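Long-range contacts in exotoxin 3, putative (Staphylococcus aureus subsp. aureus COL, PDB 4RH6), which probably acts as a secreted superantigen-like virulence factor that cleaves host proteins, among them collagens and several cytokines: residues N108-I113 / S138-S143; I116-L121 / F134-K139. All coordinates share one frame; numbering follows the deposited sequence.

Contact 1: residues N108-I113 / S138-S143; sequences NSVQYI and SKEDIS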
ATOM      1  N   ASN A 108       7.362 -10.654  -8.254  1.00 44.10           N
ATOM      2  CA  ASN A 108       8.786 -10.810  -8.372  1.00 43.69           C
ATOM      3  C   ASN A 108       9.157 -11.629  -9.596  1.00 43.34           C
ATOM      4  O   ASN A 108       8.454 -12.566  -9.967  1.00 42.69           O
ATOM      5  CB  ASN A 108       9.320 -11.453  -7.103  1.00 45.64           C
ATOM      6  CG  ASN A 108       9.099 -10.579  -5.876  1.00 47.05           C
ATOM      7  OD1 ASN A 108       8.642  -9.438  -5.984  1.00 51.18           O
ATOM      8  ND2 ASN A 108       9.392 -11.119  -4.703  1.00 47.34           N
ATOM      9  N   SER A 109      10.251 -11.223 -10.234  1.00 42.84           N
ATOM     10  CA  SER A 109      10.798 -11.890 -11.414  1.00 42.53           C
ATOM     11  C   SER A 109      11.452 -13.233 -11.115  1.00 42.28           C
ATOM     12  O   SER A 109      11.675 -14.044 -12.021  1.00 42.47           O
ATOM     13  CB  SER A 109      11.812 -10.972 -12.079  1.00 43.95           C
ATOM     14  OG  SER A 109      12.837 -10.635 -11.163  1.00 43.10           O
ATOM     15  N   VAL A 110      11.826 -13.442  -9.865  1.00 42.03           N
ATOM     16  CA  VAL A 110      12.390 -14.735  -9.469  1.00 45.27           C
ATOM     17  C   VAL A 110      11.791 -15.143  -8.147  1.00 44.96           C
ATOM     18  O   VAL A 110      11.143 -14.346  -7.476  1.00 43.38           O
ATOM     19  CB  VAL A 110      13.933 -14.745  -9.352  1.00 47.79           C
ATOM     20  CG1 VAL A 110      14.559 -14.264 -10.655  1.00 49.69           C
ATOM     21  CG2 VAL A 110      14.437 -13.929  -8.161  1.00 45.96           C
ATOM     22  N   GLN A 111      12.037 -16.390  -7.773  0.50 48.42           N
ATOM     23  CA  GLN A 111      11.555 -16.931  -6.508  0.50 49.77           C
ATOM     24  C   GLN A 111      12.569 -16.739  -5.404  0.50 50.03           C
ATOM     25  O   GLN A 111      13.693 -17.232  -5.515  0.50 52.77           O
ATOM     26  CB  GLN A 111      11.286 -18.441  -6.647  0.50 52.46           C
ATOM     27  CG  GLN A 111      11.049 -19.155  -5.321  0.50 53.21           C
ATOM     28  CD  GLN A 111      10.853 -20.654  -5.463  0.50 57.18           C
ATOM     29  OE1 GLN A 111      11.074 -21.233  -6.530  0.50 61.08           O
ATOM     30  NE2 GLN A 111      10.454 -21.295  -4.375  0.50 58.09           N
ATOM     31  N   TYR A 112      12.183 -16.022  -4.346  1.00 47.61           N
ATOM     32  CA  TYR A 112      13.061 -15.821  -3.195  1.00 47.87           C
ATOM     33  C   TYR A 112      12.463 -16.595  -2.030  1.00 47.17           C
ATOM     34  O   TYR A 112      11.279 -16.440  -1.714  1.00 41.80           O
ATOM     35  CB  TYR A 112      13.134 -14.364  -2.773  1.00 45.82           C
ATOM     36  CG  TYR A 112      13.585 -13.377  -3.841  1.00 44.82           C
ATOM     37  CD1 TYR A 112      14.926 -13.105  -4.051  1.00 45.85           C
ATOM     38  CD2 TYR A 112      12.655 -12.676  -4.586  1.00 43.09           C
ATOM     39  CE1 TYR A 112      15.323 -12.176  -5.000  1.00 45.99           C
ATOM     40  CE2 TYR A 112      13.031 -11.742  -5.536  1.00 42.19           C
ATOM     41  CZ  TYR A 112      14.368 -11.493  -5.738  1.00 44.84           C
ATOM     42  OH  TYR A 112      14.760 -10.564  -6.671  1.00 44.74           O
ATOM     43  N   ILE A 113      13.291 -17.406  -1.378  1.00 50.50           N
ATOM     44  CA  ILE A 113      12.844 -18.213  -0.244  1.00 50.47           C
ATOM     45  C   ILE A 113      13.019 -17.430   1.069  1.00 48.84           C
ATOM     46  O   ILE A 113      12.534 -17.850   2.108  1.00 51.68           O
ATOM     47  CB  ILE A 113      13.579 -19.570  -0.207  1.00 54.98           C
ATOM     48  CG1 ILE A 113      12.936 -20.515   0.816  1.00 56.05           C
ATOM     49  CG2 ILE A 113      15.062 -19.371   0.070  1.00 58.23           C
ATOM     50  CD1 ILE A 113      13.542 -21.901   0.843  1.00 58.07           C
ATOM     51  N   SER A 138       9.436  -8.365   0.892  1.00 41.02           N
ATOM     52  CA  SER A 138       9.257  -9.608   0.186  1.00 39.49           C
ATOM     53  C   SER A 138       8.855  -9.350  -1.261  1.00 41.67           C
ATOM     54  O   SER A 138       8.405 -10.250  -1.964  1.00 41.92           O
ATOM     55  CB  SER A 138       8.129 -10.328   0.897  1.00 37.90           C
ATOM     56  OG  SER A 138       7.728 -11.441   0.175  1.00 43.06           O
ATOM     57  N   LYS A 139       9.041  -8.109  -1.704  1.00 44.70           N
ATOM     58  CA  LYS A 139       8.618  -7.684  -3.024  1.00 44.61           C
ATOM     59  C   LYS A 139       9.573  -6.735  -3.754  1.00 42.03           C
ATOM     60  O   LYS A 139      10.036  -5.758  -3.183  1.00 37.77           O
ATOM     61  CB  LYS A 139       7.275  -6.983  -2.877  1.00 49.08           C
ATOM     62  CG  LYS A 139       6.106  -7.894  -2.492  1.00 51.81           C
ATOM     63  CD  LYS A 139       4.797  -7.328  -3.002  1.00 54.03           C
ATOM     64  CE  LYS A 139       4.835  -7.271  -4.517  1.00 57.04           C
ATOM     65  NZ  LYS A 139       3.765  -6.430  -5.078  1.00 60.31           N
ATOM     66  N   GLU A 140       9.841  -7.027  -5.024  1.00 41.61           N
ATOM     67  CA  GLU A 140      10.723  -6.195  -5.842  1.00 41.09           C
ATOM     68  C   GLU A 140      10.044  -4.863  -6.150  1.00 39.25           C
ATOM     69  O   GLU A 140      10.661  -3.798  -6.120  1.00 34.45           O
ATOM     70  CB  GLU A 140      11.050  -6.899  -7.164  1.00 42.65           C
ATOM     71  CG  GLU A 140      11.868  -8.172  -7.047  1.00 47.29           C
ATOM     72  CD  GLU A 140      12.056  -8.885  -8.390  1.00 48.86           C
ATOM     73  OE1 GLU A 140      11.362  -8.525  -9.370  1.00 46.09           O
ATOM     74  OE2 GLU A 140      12.885  -9.832  -8.458  1.00 48.53           O
ATOM     75  N   ASP A 141       8.756  -4.955  -6.452  1.00 41.40           N
ATOM     76  CA  ASP A 141       7.938  -3.814  -6.804  1.00 42.97           C
ATOM     77  C   ASP A 141       6.844  -3.670  -5.740  1.00 45.04           C
ATOM     78  O   ASP A 141       5.950  -4.522  -5.646  1.00 46.23           O
ATOM     79  CB  ASP A 141       7.324  -4.072  -8.180  1.00 43.66           C
ATOM     80  CG  ASP A 141       6.631  -2.879  -8.735  1.00 44.74           C
ATOM     81  OD1 ASP A 141       6.938  -1.746  -8.286  1.00 48.02           O
ATOM     82  OD2 ASP A 141       5.788  -3.069  -9.640  1.00 45.67           O
ATOM     83  N   ILE A 142       6.928  -2.623  -4.924  1.00 45.11           N
ATOM     84  CA  ILE A 142       5.949  -2.414  -3.844  1.00 45.83           C
ATOM     85  C   ILE A 142       5.230  -1.115  -4.018  1.00 46.50           C
ATOM     86  O   ILE A 142       5.866  -0.084  -4.233  1.00 58.05           O
ATOM     87  CB  ILE A 142       6.588  -2.316  -2.437  1.00 48.04           C
ATOM     88  CG1 ILE A 142       7.653  -3.384  -2.241  1.00 53.38           C
ATOM     89  CG2 ILE A 142       5.510  -2.368  -1.361  1.00 47.81           C
ATOM     90  CD1 ILE A 142       8.167  -3.452  -0.825  1.00 56.67           C
ATOM     91  N   SER A 143       3.918  -1.159  -3.840  1.00 41.53           N
ATOM     92  CA  SER A 143       3.076   0.013  -3.969  1.00 38.40           C
ATOM     93  C   SER A 143       3.058   0.848  -2.699  1.00 35.68           C
ATOM     94  O   SER A 143       3.065   0.302  -1.590  1.00 33.67           O
ATOM     95  CB  SER A 143       1.643  -0.420  -4.246  1.00 38.84           C
ATOM     96  OG  SER A 143       1.090  -1.076  -3.112  1.00 38.36           O
TER
HETATM   97  O   HOH W   1       7.403  -7.418  -6.477  1.00 43.40           O

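Contact 2: residues I116-L121 / F134-K139; sequences INTPIL and FYYISK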
ATOM      1  N   ILE A 116      13.875 -10.224   0.726  1.00 42.70           N
ATOM      2  CA  ILE A 116      14.810  -9.599  -0.200  1.00 43.47           C
ATOM      3  C   ILE A 116      15.625  -8.503   0.457  1.00 42.51           C
ATOM      4  O   ILE A 116      16.809  -8.368   0.197  1.00 42.54           O
ATOM      5  CB  ILE A 116      14.057  -8.909  -1.372  1.00 44.12           C
ATOM      6  CG1 ILE A 116      13.001  -9.828  -1.996  1.00 44.07           C
ATOM      7  CG2 ILE A 116      15.040  -8.386  -2.417  1.00 45.81           C
ATOM      8  CD1 ILE A 116      12.241  -9.145  -3.118  1.00 44.58           C
ATOM      9  N   ASN A 117      14.965  -7.707   1.288  1.00 41.58           N
ATOM     10  CA  ASN A 117      15.583  -6.561   1.929  1.00 42.11           C
ATOM     11  C   ASN A 117      14.931  -6.384   3.301  1.00 44.09           C
ATOM     12  O   ASN A 117      13.738  -6.620   3.453  1.00 46.13           O
ATOM     13  CB  ASN A 117      15.335  -5.330   1.032  1.00 41.03           C
ATOM     14  CG  ASN A 117      16.084  -4.089   1.481  1.00 43.59           C
ATOM     15  OD1 ASN A 117      17.064  -4.165   2.217  1.00 44.52           O
ATOM     16  ND2 ASN A 117      15.627  -2.922   1.011  1.00 45.13           N
ATOM     17  N   THR A 118      15.706  -6.001   4.304  1.00 44.96           N
ATOM     18  CA  THR A 118      15.160  -5.780   5.637  1.00 44.55           C
ATOM     19  C   THR A 118      15.688  -4.441   6.148  1.00 43.98           C
ATOM     20  O   THR A 118      16.507  -4.394   7.063  1.00 42.82           O
ATOM     21  CB  THR A 118      15.542  -6.901   6.614  1.00 47.55           C
ATOM     22  OG1 THR A 118      16.945  -6.859   6.869  1.00 53.15           O
ATOM     23  CG2 THR A 118      15.187  -8.256   6.050  1.00 48.94           C
ATOM     24  N   PRO A 119      15.221  -3.341   5.547  1.00 43.07           N
ATOM     25  CA  PRO A 119      15.666  -2.026   5.973  1.00 45.65           C
ATOM     26  C   PRO A 119      15.302  -1.703   7.420  1.00 47.44           C
ATOM     27  O   PRO A 119      14.381  -2.285   7.977  1.00 48.23           O
ATOM     28  CB  PRO A 119      14.914  -1.076   5.021  1.00 45.91           C
ATOM     29  CG  PRO A 119      13.735  -1.853   4.549  1.00 42.67           C
ATOM     30  CD  PRO A 119      14.230  -3.261   4.458  1.00 41.17           C
ATOM     31  N   ILE A 120      16.010  -0.742   7.999  1.00 51.54           N
ATOM     32  CA  ILE A 120      15.769  -0.307   9.371  1.00 53.76           C
ATOM     33  C   ILE A 120      14.444   0.455   9.468  1.00 51.22           C
ATOM     34  O   ILE A 120      14.075   1.194   8.557  1.00 50.21           O
ATOM     35  CB  ILE A 120      16.910   0.614   9.870  1.00 57.47           C
ATOM     36  CG1 ILE A 120      18.244  -0.144   9.874  1.00 57.28           C
ATOM     37  CG2 ILE A 120      16.606   1.146  11.268  1.00 59.66           C
ATOM     38  CD1 ILE A 120      19.440   0.697  10.273  1.00 58.79           C
ATOM     39  N   LEU A 121      13.745   0.270  10.582  1.00 51.01           N
ATOM     40  CA  LEU A 121      12.475   0.939  10.829  1.00 51.76           C
ATOM     41  C   LEU A 121      12.501   1.642  12.175  1.00 52.09           C
ATOM     42  O   LEU A 121      12.588   0.977  13.201  1.00 50.49           O
ATOM     43  CB  LEU A 121      11.342  -0.085  10.824  1.00 53.28           C
ATOM     44  CG  LEU A 121       9.924   0.429  11.136  1.00 57.05           C
ATOM     45  CD1 LEU A 121       9.446   1.464  10.125  1.00 54.90           C
ATOM     46  CD2 LEU A 121       8.943  -0.731  11.192  1.00 56.78           C
ATOM     47  N   PHE A 134      12.949  -3.560  12.102  1.00 58.60           N
ATOM     48  CA  PHE A 134      13.087  -3.586  10.652  1.00 53.56           C
ATOM     49  C   PHE A 134      11.734  -3.779   9.966  1.00 50.75           C
ATOM     50  O   PHE A 134      10.779  -4.242  10.584  1.00 51.97           O
ATOM     51  CB  PHE A 134      13.973  -4.757  10.216  1.00 51.72           C
ATOM     52  CG  PHE A 134      15.274  -4.844  10.935  1.00 51.63           C
ATOM     53  CD1 PHE A 134      16.337  -4.047  10.562  1.00 52.39           C
ATOM     54  CD2 PHE A 134      15.447  -5.754  11.961  1.00 53.66           C
ATOM     55  CE1 PHE A 134      17.550  -4.130  11.221  1.00 54.82           C
ATOM     56  CE2 PHE A 134      16.656  -5.847  12.630  1.00 56.87           C
ATOM     57  CZ  PHE A 134      17.711  -5.033  12.259  1.00 57.23           C
ATOM     58  N   TYR A 135      11.675  -3.419   8.684  1.00 47.63           N
ATOM     59  CA  TYR A 135      10.495  -3.619   7.850  1.00 44.73           C
ATOM     60  C   TYR A 135      10.926  -4.744   6.915  1.00 41.53           C
ATOM     61  O   TYR A 135      12.011  -4.697   6.344  1.00 44.31           O
ATOM     62  CB  TYR A 135      10.118  -2.359   7.074  1.00 45.68           C
ATOM     63  CG  TYR A 135       8.837  -2.517   6.300  1.00 47.15           C
ATOM     64  CD1 TYR A 135       8.838  -3.102   5.037  1.00 48.26           C
ATOM     65  CD2 TYR A 135       7.617  -2.101   6.831  1.00 46.67           C
ATOM     66  CE1 TYR A 135       7.665  -3.260   4.319  1.00 47.82           C
ATOM     67  CE2 TYR A 135       6.438  -2.261   6.124  1.00 48.64           C
ATOM     68  CZ  TYR A 135       6.474  -2.840   4.864  1.00 49.23           C
ATOM     69  OH  TYR A 135       5.320  -3.024   4.149  1.00 53.05           O
ATOM     70  N   TYR A 136      10.101  -5.767   6.768  1.00 41.38           N
ATOM     71  CA  TYR A 136      10.488  -6.938   5.969  1.00 40.64           C
ATOM     72  C   TYR A 136       9.927  -6.942   4.570  1.00 37.72           C
ATOM     73  O   TYR A 136       8.740  -7.146   4.380  1.00 35.65           O
ATOM     74  CB  TYR A 136      10.129  -8.209   6.733  1.00 40.77           C
ATOM     75  CG  TYR A 136      10.859  -8.274   8.060  1.00 45.06           C
ATOM     76  CD1 TYR A 136      12.204  -8.637   8.109  1.00 49.22           C
ATOM     77  CD2 TYR A 136      10.222  -7.958   9.261  1.00 44.55           C
ATOM     78  CE1 TYR A 136      12.889  -8.697   9.314  1.00 51.62           C
ATOM     79  CE2 TYR A 136      10.901  -8.011  10.473  1.00 46.64           C
ATOM     80  CZ  TYR A 136      12.234  -8.382  10.494  1.00 51.21           C
ATOM     81  OH  TYR A 136      12.939  -8.452  11.684  1.00 56.76           O
ATOM     82  N   ILE A 137      10.822  -6.729   3.602  1.00 40.05           N
ATOM     83  CA  ILE A 137      10.486  -6.658   2.184  1.00 39.28           C
ATOM     84  C   ILE A 137      10.558  -8.010   1.487  1.00 39.87           C
ATOM     85  O   ILE A 137      11.588  -8.685   1.461  1.00 38.46           O
ATOM     86  CB  ILE A 137      11.437  -5.710   1.443  1.00 41.12           C
ATOM     87  CG1 ILE A 137      11.432  -4.317   2.087  1.00 45.38           C
ATOM     88  CG2 ILE A 137      11.053  -5.610  -0.026  1.00 41.46           C
ATOM     89  CD1 ILE A 137      10.110  -3.573   1.979  1.00 45.80           C
ATOM     90  N   SER A 138       9.436  -8.365   0.892  1.00 41.02           N
ATOM     91  CA  SER A 138       9.257  -9.608   0.186  1.00 39.49           C
ATOM     92  C   SER A 138       8.855  -9.350  -1.261  1.00 41.67           C
ATOM     93  O   SER A 138       8.405 -10.250  -1.964  1.00 41.92           O
ATOM     94  CB  SER A 138       8.129 -10.328   0.897  1.00 37.90           C
ATOM     95  OG  SER A 138       7.728 -11.441   0.175  1.00 43.06           O
ATOM     96  N   LYS A 139       9.041  -8.109  -1.704  1.00 44.70           N
ATOM     97  CA  LYS A 139       8.618  -7.684  -3.024  1.00 44.61           C
ATOM     98  C   LYS A 139       9.573  -6.735  -3.754  1.00 42.03           C
ATOM     99  O   LYS A 139      10.036  -5.758  -3.183  1.00 37.77           O
ATOM    100  CB  LYS A 139       7.275  -6.983  -2.877  1.00 49.08           C
ATOM    101  CG  LYS A 139       6.106  -7.894  -2.492  1.00 51.81           C
ATOM    102  CD  LYS A 139       4.797  -7.328  -3.002  1.00 54.03           C
ATOM    103  CE  LYS A 139       4.835  -7.271  -4.517  1.00 57.04           C
ATOM    104  NZ  LYS A 139       3.765  -6.430  -5.078  1.00 60.31           N
TER

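Contact 1: residues N108-I113 / S138-S143
The carboxylate of Glu-140 is gripped by Ser-109 and Tyr-112 of the facing loop. On its syn lone pair, OE2 accepts the hydroxyl OG of Ser-109 at 2.8 Å. The anti lone pair of the same oxygen takes the phenol OH of Tyr-112, 2.7 Å from OE2, with OE2 lying at the edge of the ring, near its plane. Ring and carboxylate planes stand 74° apart, and Val-110 CG2 lies over one face of the ring. The backbone N of Ser-109 reaches the other oxygen, Glu-140 OE1, at 3.0 Å from above the carboxylate plane. Three donors converging on one acid would probably favour its charged form. Glu-140 reaches them with its chain extended beyond CG (chi2 175°).

The loop carrying these donors follows strand 98-106 of the OB-fold domain and leads into the beta-grasp domain, to which Glu-140 belongs. The contact therefore ties the interdomain connection to the residues leading into strand 141-143 of the beta-grasp domain, and Asp-141 adds a salt bridge to Lys-74.

A second set of bonds uses the amide of Asn-108, which grips the backbone at two points. Its OD1 accepts Glu-140 N in a nearly straight bond of 2.9 Å, while ND2 donates to Ser-138 O at 3.0 Å. The same amide stacks against the Glu-140 carboxylate, the two planes 24° apart.

Contact 2: residues I116-L121 / F134-K139
Pro-119 and Ile-137 meet at the apolar centre, the proline CD lying 3.8 Å from Ile-137 CG1 and the two side chains crossing at about a right angle. Ile-137 swings CG1 beside its backbone N (chi1 -56°), which brings that branch against the proline ring. The two chains run antiparallel here in the beta-grasp domain, as an irregular continuation of the pairing between strands 120-124 and 130-134. A classic beta bulge interrupts the match, since Ile-116 and Asn-117 both face Ile-137.

Further along, Leu-121 lays CB against the backbone of Phe-134, and with Tyr-135 it packs toward helix 144-159 and strand 203-210, the core side of the domain. At the bulge, Ile-116 extends CD1 over the backbone between Ser-138 and Lys-139, with Lys-139 N 3.6 Å from that methyl.

Outward from this centre, the exposed aromatics cover the other side. Thr-118 CG2 touches Tyr-136 at the ring edge, 3.6 Å from CD1, and the Phe-134 ring turns its edge to Pro-119 O. Ile-120 and Phe-134 form an antiparallel non-hydrogen-bonded pair whose side chains diverge but still touch, Ile-120 CG1 lying 4.3 Å from Phe-134 CE1.

The polar seam is backbone to backbone. Ile-116 N donates to Ile-137 O at 2.9 Å, and Ile-137 N returns a bond of the same length to Asn-117 O. Asn-117 sends its own ND2 elsewhere, to the carbonyls of Gly-200 and Ile-203. Past the bulge, Thr-118 CA makes a weaker CA-H...O contact with Tyr-135 O at 3.4 Å. The pairing runs on through Leu-121 and Asp-133; before it, Tyr-135 N donates to Pro-119 O, a bond of 3.0 Å with 162° at the hydrogen.

In the fold
The two contacts follow one another along a single chain path: Ser-138 and Lys-139 belong to both, and their centres lie about 11 Å apart. In contact 2 the chain from Phe-134 pairs with 116-121; it then passes into contact 1, where it meets the incoming interdomain loop 108-113. Ile-116 joins the two, its CD1 packing 3.8 Å from Asn-108 ND2 and 3.7 Å from Glu-140 N. An apolar link pairs Ile-137 CD1 with Ile-142 CD1 at 3.4 Å. Contact 1 is a polar surface junction near the OB-fold domain, whereas contact 2 is partly buried and reaches into the beta-grasp core beside helix 144-159.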